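Local coordinates for protein hydrolase, haloacid dehalogenase-like family (Pseudomonas syringae pv. tomato, PDB 3S6J) that binds calcium and, as a haloacid dehalogenase-superfamily hydrolase, probably acts as a sugar phosphatase, at residues I37-A40 with M41-H45. Sequence-based numbering, arbitrary orientation.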
ATOM      1  N   ILE E  37       8.179 -15.539  10.433  1.00 32.65           N
ATOM      2  CA  ILE E  37       7.313 -14.514  11.010  1.00 34.15           C
ATOM      3  C   ILE E  37       6.410 -14.018   9.884  1.00 36.24           C
ATOM      4  O   ILE E  37       6.678 -13.000   9.252  1.00 32.77           O
ATOM      5  CB  ILE E  37       8.111 -13.341  11.622  1.00 33.90           C
ATOM      6  CG1 ILE E  37       9.186 -13.871  12.565  1.00 34.48           C
ATOM      7  CG2 ILE E  37       7.167 -12.357  12.369  1.00 34.37           C
ATOM      8  CD1 ILE E  37       9.861 -12.799  13.406  1.00 34.65           C
ATOM      9  N   PRO E  38       5.349 -14.782   9.605  1.00 39.02           N
ATOM     10  CA  PRO E  38       4.483 -14.550   8.457  1.00 38.58           C
ATOM     11  C   PRO E  38       3.521 -13.427   8.795  1.00 38.59           C
ATOM     12  O   PRO E  38       2.723 -13.548   9.733  1.00 41.25           O
ATOM     13  CB  PRO E  38       3.748 -15.886   8.311  1.00 42.32           C
ATOM     14  CG  PRO E  38       3.654 -16.403   9.700  1.00 42.92           C
ATOM     15  CD  PRO E  38       4.880 -15.905  10.441  1.00 41.38           C
ATOM     16  N   LEU E  39       3.631 -12.331   8.059  1.00 35.11           N
ATOM     17  CA  LEU E  39       2.857 -11.127   8.333  1.00 31.58           C
ATOM     18  C   LEU E  39       2.318 -10.672   7.002  1.00 30.74           C
ATOM     19  O   LEU E  39       3.074 -10.622   6.036  1.00 27.71           O
ATOM     20  CB  LEU E  39       3.769 -10.039   8.880  1.00 29.45           C
ATOM     21  CG  LEU E  39       3.244  -9.403  10.152  1.00 38.16           C
ATOM     22  CD1 LEU E  39       3.902 -10.059  11.356  1.00 37.76           C
ATOM     23  CD2 LEU E  39       3.507  -7.907  10.127  1.00 38.73           C
ATOM     24  N   ALA E  40       1.023 -10.373   6.936  1.00 29.04           N
ATOM     25  CA  ALA E  40       0.435  -9.888   5.690  1.00 27.61           C
ATOM     26  C   ALA E  40       1.155  -8.610   5.274  1.00 28.81           C
ATOM     27  O   ALA E  40       1.600  -7.819   6.103  1.00 27.47           O
ATOM     28  CB  ALA E  40      -1.068  -9.647   5.842  1.00 25.50           C
HETATM   29  N   MSE E  41       1.297  -8.395   3.983  1.00 28.73           N
HETATM   30  CA  MSE E  41       2.038  -7.215   3.559  1.00 30.28           C
HETATM   31  C   MSE E  41       1.445  -5.844   3.900  1.00 28.23           C
HETATM   32  O   MSE E  41       2.193  -4.889   4.031  1.00 30.03           O
HETATM   33  CB  MSE E  41       2.437  -7.322   2.090  1.00 30.27           C
HETATM   34  CG  MSE E  41       3.841  -7.926   1.996  1.00 30.03           C
HETATM   35 SE   MSE E  41       4.108  -8.544   0.297  1.00 60.34          SE
HETATM   36  CE  MSE E  41       5.284  -7.117  -0.369  1.00 34.48           C
ATOM     37  N   TRP E  42       0.135  -5.740   4.072  1.00 26.69           N
ATOM     38  CA  TRP E  42      -0.440  -4.453   4.500  1.00 27.28           C
ATOM     39  C   TRP E  42       0.069  -4.020   5.902  1.00 29.08           C
ATOM     40  O   TRP E  42       0.309  -2.823   6.141  1.00 26.98           O
ATOM     41  CB  TRP E  42      -1.973  -4.470   4.448  1.00 25.56           C
ATOM     42  CG  TRP E  42      -2.598  -5.244   5.575  1.00 27.37           C
ATOM     43  CD1 TRP E  42      -2.750  -6.598   5.658  1.00 27.43           C
ATOM     44  CD2 TRP E  42      -3.156  -4.702   6.780  1.00 25.20           C
ATOM     45  NE1 TRP E  42      -3.366  -6.931   6.852  1.00 26.21           N
ATOM     46  CE2 TRP E  42      -3.623  -5.784   7.550  1.00 28.54           C
ATOM     47  CE3 TRP E  42      -3.297  -3.406   7.281  1.00 28.46           C
ATOM     48  CZ2 TRP E  42      -4.210  -5.612   8.808  1.00 28.06           C
ATOM     49  CZ3 TRP E  42      -3.890  -3.233   8.516  1.00 28.34           C
ATOM     50  CH2 TRP E  42      -4.339  -4.336   9.266  1.00 28.76           C
ATOM     51  N   ARG E  43       0.250  -4.990   6.807  1.00 28.47           N
ATOM     52  CA  ARG E  43       0.783  -4.730   8.149  1.00 29.73           C
ATOM     53  C   ARG E  43       2.231  -4.247   8.091  1.00 30.33           C
ATOM     54  O   ARG E  43       2.636  -3.398   8.873  1.00 31.73           O
ATOM     55  CB  ARG E  43       0.673  -5.980   9.072  1.00 30.83           C
ATOM     56  CG  ARG E  43      -0.661  -6.735   8.988  1.00 31.85           C
ATOM     57  CD  ARG E  43      -0.942  -7.657  10.184  1.00 31.84           C
ATOM     58  NE  ARG E  43      -1.441  -6.839  11.289  1.00 41.70           N
ATOM     59  CZ  ARG E  43      -2.654  -6.920  11.826  1.00 34.54           C
ATOM     60  NH1 ARG E  43      -3.525  -7.821  11.411  1.00 30.48           N
ATOM     61  NH2 ARG E  43      -2.976  -6.098  12.809  1.00 40.54           N
ATOM     62  N   ILE E  44       3.022  -4.797   7.169  1.00 31.85           N
ATOM     63  CA  ILE E  44       4.397  -4.321   6.975  1.00 31.32           C
ATOM     64  C   ILE E  44       4.412  -2.900   6.388  1.00 30.80           C
ATOM     65  O   ILE E  44       5.210  -2.049   6.796  1.00 30.77           O
ATOM     66  CB  ILE E  44       5.225  -5.280   6.081  1.00 28.76           C
ATOM     67  CG1 ILE E  44       5.353  -6.659   6.758  1.00 28.40           C
ATOM     68  CG2 ILE E  44       6.609  -4.679   5.809  1.00 27.15           C
ATOM     69  CD1 ILE E  44       5.778  -7.816   5.843  1.00 24.84           C
ATOM     70  N   HIS E  45       3.503  -2.648   5.452  1.00 30.90           N
ATOM     71  CA  HIS E  45       3.408  -1.348   4.765  1.00 30.07           C
ATOM     72  C   HIS E  45       3.043  -0.265   5.775  1.00 30.00           C
ATOM     73  O   HIS E  45       3.514   0.868   5.684  1.00 31.49           O
ATOM     74  CB  HIS E  45       2.362  -1.415   3.629  1.00 27.79           C
ATOM     75  CG  HIS E  45       2.360  -0.223   2.711  1.00 29.88           C
ATOM     76  ND1 HIS E  45       1.591  -0.169   1.577  1.00 29.68           N
ATOM     77  CD2 HIS E  45       3.059   0.945   2.759  1.00 26.01           C
ATOM     78  CE1 HIS E  45       1.811   0.980   0.951  1.00 30.52           C
ATOM     79  NE2 HIS E  45       2.692   1.667   1.654  1.00 31.01           N
TER
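L39 and A40 lead into helix 41-47 and meet its first turn through apolar contacts: L39 CD2 lies against R43 and I44, and the A40 methyl against W42. The L39 branch ending in CD2 reaches the base of R43, its CD2 lying 3.6 Å from R43 CB, and the two side chains cross at about a right angle. The same methyl lies 4.0 Å from CG1 of I44, whose extended arm brings CD1 to 3.9 Å from the backbone O of L39. Two torsions put it there: CG1 stands anti to the carbonyl carbon of I44, beside the backbone N (chi1 -63°), and the outstretched chi2 carries CD1 on toward L39 O.

A40, at the N-cap position, sets its methyl against the pyrrole part of W42: CB is 3.5 Å from CD1 and 3.7 Å from NE1, approaching the ring obliquely. W42 CG sits between backbone N and carbonyl carbon (chi1 75°), and this rotation swings the indole back toward A40. R43 CG lies over one indole face, offset toward the rim, and the guanidinium in turn has W42 CZ2 over one of its faces. The backbone link is slight, a weak bond from R43 N to A40 O (3.2 Å, N-H...O angle 127°).

M41 and I44 also pack on helix 21-34, and L39 on helix 52-63. R43 forms salt bridges with E62 and with E210 of the second subunit. A40 has no polar side-chain atom with which to cap the helix; D19 OD2 of the second subunit accepts a hydrogen bond from the N-H of M41, the first helix residue. The negative charge of that aspartate at the helix N-terminus would probably be favourable, coupling this helix start to the dimer interface.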